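Alkylhalidase CmlS (Streptomyces venezuelae, PDB 3I3L) is a flavin-dependent halogenase of chloramphenicol biosynthesis that holds its FAD through a covalent flavin-aspartate bond. Local coordinates at residues P58-G63 and E291-Q296; V62-L67 and I239-D244. All coordinates share one frame; numbering follows the deposited sequence.

Contact 1: residues P58-G63 and E291-Q296; sequences PRYRVG and EVRIVQ. With FAD (flavin-adenine dinucleotide), chain B.
In the FAD-binding domain, the cofactor-binding loop after strand 48-52 is joined to strand 287-302 of the large mixed sheet by a cation-pi stack of Arg-293 on Tyr-60. The guanidinium of Arg-293 lies nearly flat on one face of the Tyr-60 ring, with the two planes 12° apart, and CZ of Arg-293 stands 3.7 Å from the ring centroid, almost on the ring normal. NE of Arg-293 sits nearer the rim, 3.5 Å from CE2 of Tyr-60, and CD of Arg-293 rests against the same ring carbon. The tyrosine ring reaches across because CG is anti to the backbone N (chi1 173°), while Arg-293 stretches out from CG to NE to meet it. Beyond the other face of the guanidinium, OE2 of Glu-291 forms a long ion pair with NH2 of Arg-293 at 3.6 Å, well out of the plane, and NH1 of Arg-293 forms a salt bridge with Asp-290. The Tyr-60 hydroxyl is hydrogen-bonded to Tyr-211 and Trp-209 on strand 203-213, which helps fix the ring. A leucine in place of Tyr-60 would probably leave the Arg-293 guanidinium without its flat aromatic partner, and Tyr-211 and Trp-209 without the hydroxyl they share. The arginines flanking Tyr-60 serve the cofactor instead. Arg-59 offers both NE and NH1 to the adenosine ribose hydroxyl O3B of FAD, with NH1 to O3B at 3.0 Å, and also pairs with Asp-131. Arg-61 approaches the phosphate edge-on: NE of Arg-61 makes a more bent bond to O1A of FAD at 3.2 Å, and its NH2 reaches the same O1A at 2.8 Å, with an N-H...O angle of 155°, while O4' of FAD lies over one face of the guanidinium.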
loop_
_atom_site.group_PDB
_atom_site.type_symbol
_atom_site.label_atom_id
_atom_site.label_comp_id
_atom_site.label_asym_id
_atom_site.label_seq_id
_atom_site.Cartn_x
_atom_site.Cartn_y
_atom_site.Cartn_z
ATOM N N PRO A 58 24.895 8.098 2.445
ATOM C CA PRO A 58 23.940 7.095 1.905
ATOM C C PRO A 58 24.224 5.702 2.427
ATOM O O PRO A 58 25.375 5.382 2.737
ATOM C CB PRO A 58 24.206 7.129 0.399
ATOM C CG PRO A 58 25.728 7.539 0.305
ATOM C CD PRO A 58 25.924 8.507 1.464
ATOM N N ARG A 59 23.170 4.880 2.550
ATOM C CA ARG A 59 23.354 3.487 2.919
ATOM C C ARG A 59 22.446 2.675 2.036
ATOM O O ARG A 59 21.328 3.143 1.729
ATOM C CB ARG A 59 23.088 3.253 4.411
ATOM C CG ARG A 59 21.715 3.656 4.916
ATOM C CD ARG A 59 20.671 2.503 4.798
ATOM N NE ARG A 59 19.371 3.020 5.234
ATOM C CZ ARG A 59 18.497 3.621 4.426
ATOM N NH1 ARG A 59 17.339 4.061 4.888
ATOM N NH2 ARG A 59 18.792 3.794 3.142
ATOM N N TYR A 60 22.944 1.488 1.606
ATOM C CA TYR A 60 22.247 0.578 0.677
ATOM C C TYR A 60 20.942 0.050 1.272
ATOM O O TYR A 60 20.894 -0.292 2.434
ATOM C CB TYR A 60 23.143 -0.610 0.207
ATOM C CG TYR A 60 22.300 -1.572 -0.597
ATOM C CD1 TYR A 60 22.157 -1.422 -1.980
ATOM C CD2 TYR A 60 21.548 -2.563 0.051
ATOM C CE1 TYR A 60 21.298 -2.239 -2.699
ATOM C CE2 TYR A 60 20.657 -3.391 -0.658
ATOM C CZ TYR A 60 20.557 -3.230 -2.028
ATOM O OH TYR A 60 19.682 -4.030 -2.708
ATOM N N ARG A 61 19.892 -0.031 0.450
ATOM C CA ARG A 61 18.593 -0.513 0.900
ATOM C C ARG A 61 17.783 -1.059 -0.293
ATOM O O ARG A 61 17.724 -0.466 -1.344
ATOM C CB ARG A 61 17.839 0.619 1.582
ATOM C CG ARG A 61 16.529 0.265 2.211
ATOM C CD ARG A 61 16.797 -0.446 3.502
ATOM N NE ARG A 61 15.581 -0.673 4.306
ATOM C CZ ARG A 61 14.553 -1.468 3.973
ATOM N NH1 ARG A 61 14.534 -2.150 2.826
ATOM N NH2 ARG A 61 13.561 -1.626 4.826
ATOM N N VAL A 62 17.199 -2.225 -0.107
ATOM C CA VAL A 62 16.371 -2.842 -1.100
ATOM C C VAL A 62 14.988 -2.216 -0.938
ATOM O O VAL A 62 14.685 -1.658 0.131
ATOM C CB VAL A 62 16.301 -4.394 -0.875
ATOM C CG1 VAL A 62 15.418 -4.727 0.345
ATOM C CG2 VAL A 62 15.822 -5.101 -2.161
ATOM N N GLY A 63 14.181 -2.274 -2.000
ATOM C CA GLY A 63 12.770 -1.777 -1.968
ATOM C C GLY A 63 12.654 -0.600 -2.897
ATOM O O GLY A 63 12.500 0.508 -2.443
ATOM N N GLU A 291 27.118 -8.345 -5.714
ATOM C CA GLU A 291 26.925 -9.482 -4.820
ATOM C C GLU A 291 25.406 -9.811 -4.672
ATOM O O GLU A 291 24.523 -9.025 -5.083
ATOM C CB GLU A 291 27.470 -9.115 -3.423
ATOM C CG GLU A 291 26.721 -7.910 -2.815
ATOM C CD GLU A 291 27.221 -7.495 -1.454
ATOM O OE1 GLU A 291 27.167 -8.314 -0.502
ATOM O OE2 GLU A 291 27.634 -6.328 -1.315
ATOM N N VAL A 292 25.122 -10.954 -4.063
ATOM C CA VAL A 292 23.742 -11.276 -3.739
ATOM C C VAL A 292 23.531 -11.139 -2.267
ATOM O O VAL A 292 24.408 -11.485 -1.469
ATOM C CB VAL A 292 23.218 -12.693 -4.269
ATOM C CG1 VAL A 292 24.190 -13.340 -5.286
ATOM C CG2 VAL A 292 22.824 -13.590 -3.171
ATOM N N ARG A 293 22.369 -10.591 -1.925
ATOM C CA ARG A 293 22.007 -10.329 -0.530
ATOM C C ARG A 293 20.785 -11.156 -0.212
ATOM O O ARG A 293 20.122 -11.635 -1.113
ATOM C CB ARG A 293 21.678 -8.848 -0.385
ATOM C CG ARG A 293 22.961 -7.872 -0.550
ATOM C CD ARG A 293 22.435 -6.429 -0.725
ATOM N NE ARG A 293 23.471 -5.408 -0.803
ATOM C CZ ARG A 293 24.017 -4.960 -1.924
ATOM N NH1 ARG A 293 23.659 -5.429 -3.105
ATOM N NH2 ARG A 293 24.921 -4.013 -1.850
ATOM N N ILE A 294 20.507 -11.360 1.064
ATOM C CA ILE A 294 19.319 -12.059 1.482
ATOM C C ILE A 294 18.696 -11.339 2.651
ATOM O O ILE A 294 19.371 -10.576 3.371
ATOM C CB ILE A 294 19.642 -13.486 1.960
ATOM C CG1 ILE A 294 20.406 -13.447 3.278
ATOM C CG2 ILE A 294 20.502 -14.217 0.858
ATOM C CD1 ILE A 294 20.921 -14.822 3.764
ATOM N N VAL A 295 17.414 -11.607 2.853
ATOM C CA VAL A 295 16.750 -11.173 4.051
ATOM C C VAL A 295 15.444 -11.892 4.253
ATOM O O VAL A 295 14.788 -12.228 3.281
ATOM C CB VAL A 295 16.516 -9.643 4.013
ATOM C CG1 VAL A 295 15.376 -9.304 3.078
ATOM C CG2 VAL A 295 16.222 -9.143 5.426
ATOM N N GLN A 296 15.068 -12.125 5.516
ATOM C CA GLN A 296 13.713 -12.538 5.869
ATOM C C GLN A 296 12.738 -11.359 5.805
ATOM O O GLN A 296 12.884 -10.394 6.543
ATOM C CB GLN A 296 13.610 -13.148 7.304
ATOM C CG GLN A 296 14.522 -14.424 7.632
ATOM C CD GLN A 296 14.235 -15.652 6.786
ATOM O OE1 GLN A 296 13.103 -15.889 6.307
ATOM N NE2 GLN A 296 15.268 -16.445 6.579
HETATM P PA FAD B . 13.307 1.630 6.390
HETATM O O1A FAD B . 13.864 0.311 6.874
HETATM O O2A FAD B . 13.424 1.907 4.932
HETATM O O5B FAD B . 14.042 2.822 7.231
HETATM C C5B FAD B . 14.214 2.709 8.629
HETATM C C4B FAD B . 15.500 3.421 9.107
HETATM O O4B FAD B . 15.530 3.339 10.551
HETATM C C3B FAD B . 16.762 2.759 8.609
HETATM O O3B FAD B . 17.506 3.668 7.857
HETATM C C2B FAD B . 17.527 2.361 9.881
HETATM O O2B FAD B . 18.879 2.682 9.778
HETATM C C1B FAD B . 16.864 3.184 10.974
HETATM N N9A FAD B . 16.837 2.636 12.317
HETATM C C8A FAD B . 16.502 1.369 12.691
HETATM N N7A FAD B . 16.571 1.283 14.037
HETATM C C5A FAD B . 17.029 2.457 14.530
HETATM C C6A FAD B . 17.293 2.885 15.818
HETATM N N6A FAD B . 17.102 2.088 16.855
HETATM N N1A FAD B . 17.704 4.179 15.992
HETATM C C2A FAD B . 17.895 5.029 14.930
HETATM N N3A FAD B . 17.618 4.593 13.671
HETATM C C4A FAD B . 17.189 3.328 13.467
HETATM N N1 FAD B . 8.805 -1.321 -1.052
HETATM C C2 FAD B . 8.387 -0.633 -2.179
HETATM O O2 FAD B . 7.739 0.391 -2.010
HETATM N N3 FAD B . 8.664 -1.092 -3.439
HETATM C C4 FAD B . 9.372 -2.250 -3.622
HETATM O O4 FAD B . 9.635 -2.639 -4.805
HETATM C C4X FAD B . 9.770 -2.970 -2.494
HETATM N N5 FAD B . 10.494 -4.122 -2.640
HETATM C C5X FAD B . 10.973 -4.766 -1.522
HETATM C C6 FAD B . 11.705 -5.954 -1.661
HETATM C C7 FAD B . 12.112 -6.636 -0.539
HETATM C C7M FAD B . 12.919 -7.907 -0.653
HETATM C C8 FAD B . 11.830 -6.091 0.710
HETATM C C8M FAD B . 12.335 -6.733 1.939
HETATM C C9 FAD B . 11.064 -4.931 0.868
HETATM C C9A FAD B . 10.651 -4.280 -0.285
HETATM N N10 FAD B . 9.958 -3.115 -0.118
HETATM C C10 FAD B . 9.475 -2.485 -1.202
HETATM C "C1'" FAD B . 9.569 -2.773 1.280
HETATM C "C2'" FAD B . 10.085 -1.400 1.640
HETATM O "O2'" FAD B . 11.420 -1.358 1.332
HETATM C "C3'" FAD B . 9.840 -0.968 3.060
HETATM O "O3'" FAD B . 8.452 -0.960 3.313
HETATM C "C4'" FAD B . 10.373 0.484 3.298
HETATM O "O4'" FAD B . 11.772 0.540 3.245
HETATM C "C5'" FAD B . 9.969 0.954 4.689
HETATM O "O5'" FAD B . 10.372 2.278 4.893
HETATM P P FAD B . 10.629 2.685 6.397
HETATM O O1P FAD B . 9.484 2.192 7.254
HETATM O O2P FAD B . 11.009 4.160 6.466
HETATM O O3P FAD B . 11.828 1.729 6.913
#

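Contact 2: residues V62-L67 and I239-D244; sequences VGESLL and IPIKDD. With FAD (flavin-adenine dinucleotide), chain B.
Glu-64 and Ser-65, in the loop that lines the flavin's pyrimidine edge, pack against Ile-241, just beyond strand 234-240, and Ile-239 near the strand's end. From the glutamate backbone, CB rests on CG2 of Ile-241 at 4.0 Å. CG follows, anti to the carbonyl carbon (chi1 -63°), and the extended chain carries CD on to the carboxylate, where OE1 is hydrogen-bonded to Ser-247 and OE2 to Tyr-211, so both oxygens of this buried acid are held. The neighbouring residue makes a looser apolar touch, CB of Ser-65 to CD1 of Ile-239 at 4.2 Å, while its OG is hydrogen-bonded to Lys-91, Gln-124 and Thr-226. The backbone of Ser-65 pairs with the flavin through both its N-H and its carbonyl: N of Ser-65 donates to O4 of FAD at 3.2 Å, and O of Ser-65 accepts the N3-H of FAD, N3 to O 2.6 Å, in a nearly straight bond (165° at the hydrogen). The loop runs beside strand 122-124, with backbone hydrogen bonds between Leu-66 and Val-123 and between Glu-64 and Val-125 just past the strand, before Leu-67 takes the N-cap position of helix 68-76; Leu-66 leans on Val-328 of helix 327-347, and Ile-241 on Tyr-211 of strand 203-213.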
loop_
_atom_site.group_PDB
_atom_site.type_symbol
_atom_site.label_atom_id
_atom_site.label_comp_id
_atom_site.label_asym_id
_atom_site.label_seq_id
_atom_site.Cartn_x
_atom_site.Cartn_y
_atom_site.Cartn_z
ATOM N N VAL A 62 17.199 -2.225 -0.107
ATOM C CA VAL A 62 16.371 -2.842 -1.100
ATOM C C VAL A 62 14.988 -2.216 -0.938
ATOM O O VAL A 62 14.685 -1.658 0.131
ATOM C CB VAL A 62 16.301 -4.394 -0.875
ATOM C CG1 VAL A 62 15.418 -4.727 0.345
ATOM C CG2 VAL A 62 15.822 -5.101 -2.161
ATOM N N GLY A 63 14.181 -2.274 -2.000
ATOM C CA GLY A 63 12.770 -1.777 -1.968
ATOM C C GLY A 63 12.654 -0.600 -2.897
ATOM O O GLY A 63 12.500 0.508 -2.443
ATOM N N GLU A 64 12.745 -0.860 -4.187
ATOM C CA GLU A 64 13.127 0.149 -5.150
ATOM C C GLU A 64 12.020 0.698 -6.051
ATOM O O GLU A 64 12.240 1.698 -6.773
ATOM C CB GLU A 64 14.263 -0.409 -5.985
ATOM C CG GLU A 64 15.492 -0.691 -5.095
ATOM C CD GLU A 64 16.394 -1.762 -5.659
ATOM O OE1 GLU A 64 15.888 -2.847 -6.055
ATOM O OE2 GLU A 64 17.625 -1.514 -5.676
ATOM N N SER A 65 10.847 0.064 -6.029
ATOM C CA SER A 65 9.818 0.423 -7.013
ATOM C C SER A 65 8.696 1.149 -6.299
ATOM O O SER A 65 8.044 0.597 -5.363
ATOM C CB SER A 65 9.304 -0.827 -7.752
ATOM O OG SER A 65 8.290 -0.537 -8.684
ATOM N N LEU A 66 8.482 2.401 -6.725
ATOM C CA LEU A 66 7.545 3.304 -6.050
ATOM C C LEU A 66 6.188 3.460 -6.719
ATOM O O LEU A 66 5.943 2.908 -7.822
ATOM C CB LEU A 66 8.224 4.650 -5.873
ATOM C CG LEU A 66 9.627 4.599 -5.210
ATOM C CD1 LEU A 66 10.127 6.001 -4.889
ATOM C CD2 LEU A 66 9.536 3.739 -3.928
ATOM N N LEU A 67 5.296 4.228 -6.081
ATOM C CA LEU A 67 3.903 4.332 -6.580
ATOM C C LEU A 67 3.494 5.800 -6.742
ATOM O O LEU A 67 4.068 6.712 -6.098
ATOM C CB LEU A 67 2.935 3.579 -5.641
ATOM C CG LEU A 67 3.046 2.031 -5.605
ATOM C CD1 LEU A 67 2.095 1.422 -4.473
ATOM C CD2 LEU A 67 2.724 1.368 -6.997
ATOM N N ILE A 239 13.300 -5.129 -11.712
ATOM C CA ILE A 239 13.073 -3.672 -11.665
ATOM C C ILE A 239 14.215 -2.895 -12.383
ATOM O O ILE A 239 15.393 -3.023 -12.026
ATOM C CB ILE A 239 13.017 -3.148 -10.229
ATOM C CG1 ILE A 239 12.001 -3.917 -9.366
ATOM C CG2 ILE A 239 12.774 -1.610 -10.190
ATOM C CD1 ILE A 239 10.695 -4.083 -10.074
ATOM N N PRO A 240 13.856 -2.090 -13.405
ATOM C CA PRO A 240 14.906 -1.255 -13.996
ATOM C C PRO A 240 15.153 -0.033 -13.110
ATOM O O PRO A 240 14.297 0.795 -12.997
ATOM C CB PRO A 240 14.313 -0.827 -15.344
ATOM C CG PRO A 240 12.761 -1.080 -15.228
ATOM C CD PRO A 240 12.505 -1.816 -13.943
ATOM N N ILE A 241 16.285 0.047 -12.458
ATOM C CA ILE A 241 16.595 1.201 -11.666
ATOM C C ILE A 241 17.547 2.169 -12.400
ATOM O O ILE A 241 17.839 3.255 -11.905
ATOM C CB ILE A 241 17.185 0.838 -10.299
ATOM C CG1 ILE A 241 18.487 0.099 -10.474
ATOM C CG2 ILE A 241 16.180 -0.001 -9.466
ATOM C CD1 ILE A 241 19.361 0.228 -9.288
ATOM N N LYS A 242 18.009 1.769 -13.580
ATOM C CA LYS A 242 18.727 2.688 -14.468
ATOM C C LYS A 242 18.437 2.342 -15.911
ATOM O O LYS A 242 17.616 1.449 -16.179
ATOM C CB LYS A 242 20.231 2.674 -14.206
ATOM C CG LYS A 242 20.660 3.730 -13.254
ATOM C CD LYS A 242 22.018 3.413 -12.648
ATOM C CE LYS A 242 22.410 4.474 -11.595
ATOM N NZ LYS A 242 21.298 4.753 -10.614
ATOM N N ASP A 243 19.115 3.046 -16.825
ATOM C CA ASP A 243 19.093 2.734 -18.253
ATOM C C ASP A 243 19.457 1.258 -18.507
ATOM O O ASP A 243 18.746 0.537 -19.256
ATOM C CB ASP A 243 20.070 3.654 -19.012
ATOM C CG ASP A 243 20.076 3.410 -20.543
ATOM O OD1 ASP A 243 18.989 3.381 -21.177
ATOM O OD2 ASP A 243 21.183 3.268 -21.113
ATOM N N ASP A 244 20.547 0.811 -17.883
ATOM C CA ASP A 244 21.028 -0.546 -18.125
ATOM C C ASP A 244 21.176 -1.383 -16.832
ATOM O O ASP A 244 21.977 -2.334 -16.786
ATOM C CB ASP A 244 22.360 -0.490 -18.888
ATOM C CG ASP A 244 23.521 0.015 -18.013
ATOM O OD1 ASP A 244 23.319 0.948 -17.174
ATOM O OD2 ASP A 244 24.631 -0.554 -18.145
HETATM P PA FAD B . 13.307 1.630 6.390
HETATM O O1A FAD B . 13.864 0.311 6.874
HETATM O O2A FAD B . 13.424 1.907 4.932
HETATM O O5B FAD B . 14.042 2.822 7.231
HETATM C C5B FAD B . 14.214 2.709 8.629
HETATM C C4B FAD B . 15.500 3.421 9.107
HETATM O O4B FAD B . 15.530 3.339 10.551
HETATM C C3B FAD B . 16.762 2.759 8.609
HETATM O O3B FAD B . 17.506 3.668 7.857
HETATM C C2B FAD B . 17.527 2.361 9.881
HETATM O O2B FAD B . 18.879 2.682 9.778
HETATM C C1B FAD B . 16.864 3.184 10.974
HETATM N N9A FAD B . 16.837 2.636 12.317
HETATM C C8A FAD B . 16.502 1.369 12.691
HETATM N N7A FAD B . 16.571 1.283 14.037
HETATM C C5A FAD B . 17.029 2.457 14.530
HETATM C C6A FAD B . 17.293 2.885 15.818
HETATM N N6A FAD B . 17.102 2.088 16.855
HETATM N N1A FAD B . 17.704 4.179 15.992
HETATM C C2A FAD B . 17.895 5.029 14.930
HETATM N N3A FAD B . 17.618 4.593 13.671
HETATM C C4A FAD B . 17.189 3.328 13.467
HETATM N N1 FAD B . 8.805 -1.321 -1.052
HETATM C C2 FAD B . 8.387 -0.633 -2.179
HETATM O O2 FAD B . 7.739 0.391 -2.010
HETATM N N3 FAD B . 8.664 -1.092 -3.439
HETATM C C4 FAD B . 9.372 -2.250 -3.622
HETATM O O4 FAD B . 9.635 -2.639 -4.805
HETATM C C4X FAD B . 9.770 -2.970 -2.494
HETATM N N5 FAD B . 10.494 -4.122 -2.640
HETATM C C5X FAD B . 10.973 -4.766 -1.522
HETATM C C6 FAD B . 11.705 -5.954 -1.661
HETATM C C7 FAD B . 12.112 -6.636 -0.539
HETATM C C7M FAD B . 12.919 -7.907 -0.653
HETATM C C8 FAD B . 11.830 -6.091 0.710
HETATM C C8M FAD B . 12.335 -6.733 1.939
HETATM C C9 FAD B . 11.064 -4.931 0.868
HETATM C C9A FAD B . 10.651 -4.280 -0.285
HETATM N N10 FAD B . 9.958 -3.115 -0.118
HETATM C C10 FAD B . 9.475 -2.485 -1.202
HETATM C "C1'" FAD B . 9.569 -2.773 1.280
HETATM C "C2'" FAD B . 10.085 -1.400 1.640
HETATM O "O2'" FAD B . 11.420 -1.358 1.332
HETATM C "C3'" FAD B . 9.840 -0.968 3.060
HETATM O "O3'" FAD B . 8.452 -0.960 3.313
HETATM C "C4'" FAD B . 10.373 0.484 3.298
HETATM O "O4'" FAD B . 11.772 0.540 3.245
HETATM C "C5'" FAD B . 9.969 0.954 4.689
HETATM O "O5'" FAD B . 10.372 2.278 4.893
HETATM P P FAD B . 10.629 2.685 6.397
HETATM O O1P FAD B . 9.484 2.192 7.254
HETATM O O2P FAD B . 11.009 4.160 6.466
HETATM O O3P FAD B . 11.828 1.729 6.913
#

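From the N terminus, the chain passes strand 48-52 of the six-stranded sheet and enters the loop that supplies the first half of both contacts, with Val-62 and Gly-63 common to the two. Contact 2 closes first, at 239-244, where strand 234-240 gives way to a loop after 171 intervening residues. Contact 1 follows at 291-296 on strand 287-302, after 227 residues, so the shorter closure falls within the longer one, apart from the shared start, and the two do not cross. With centres about 13 Å apart, they tie one loop at two places to the large mixed sheet, contact 1 near the surface and contact 2 in the interior, with FAD touching both.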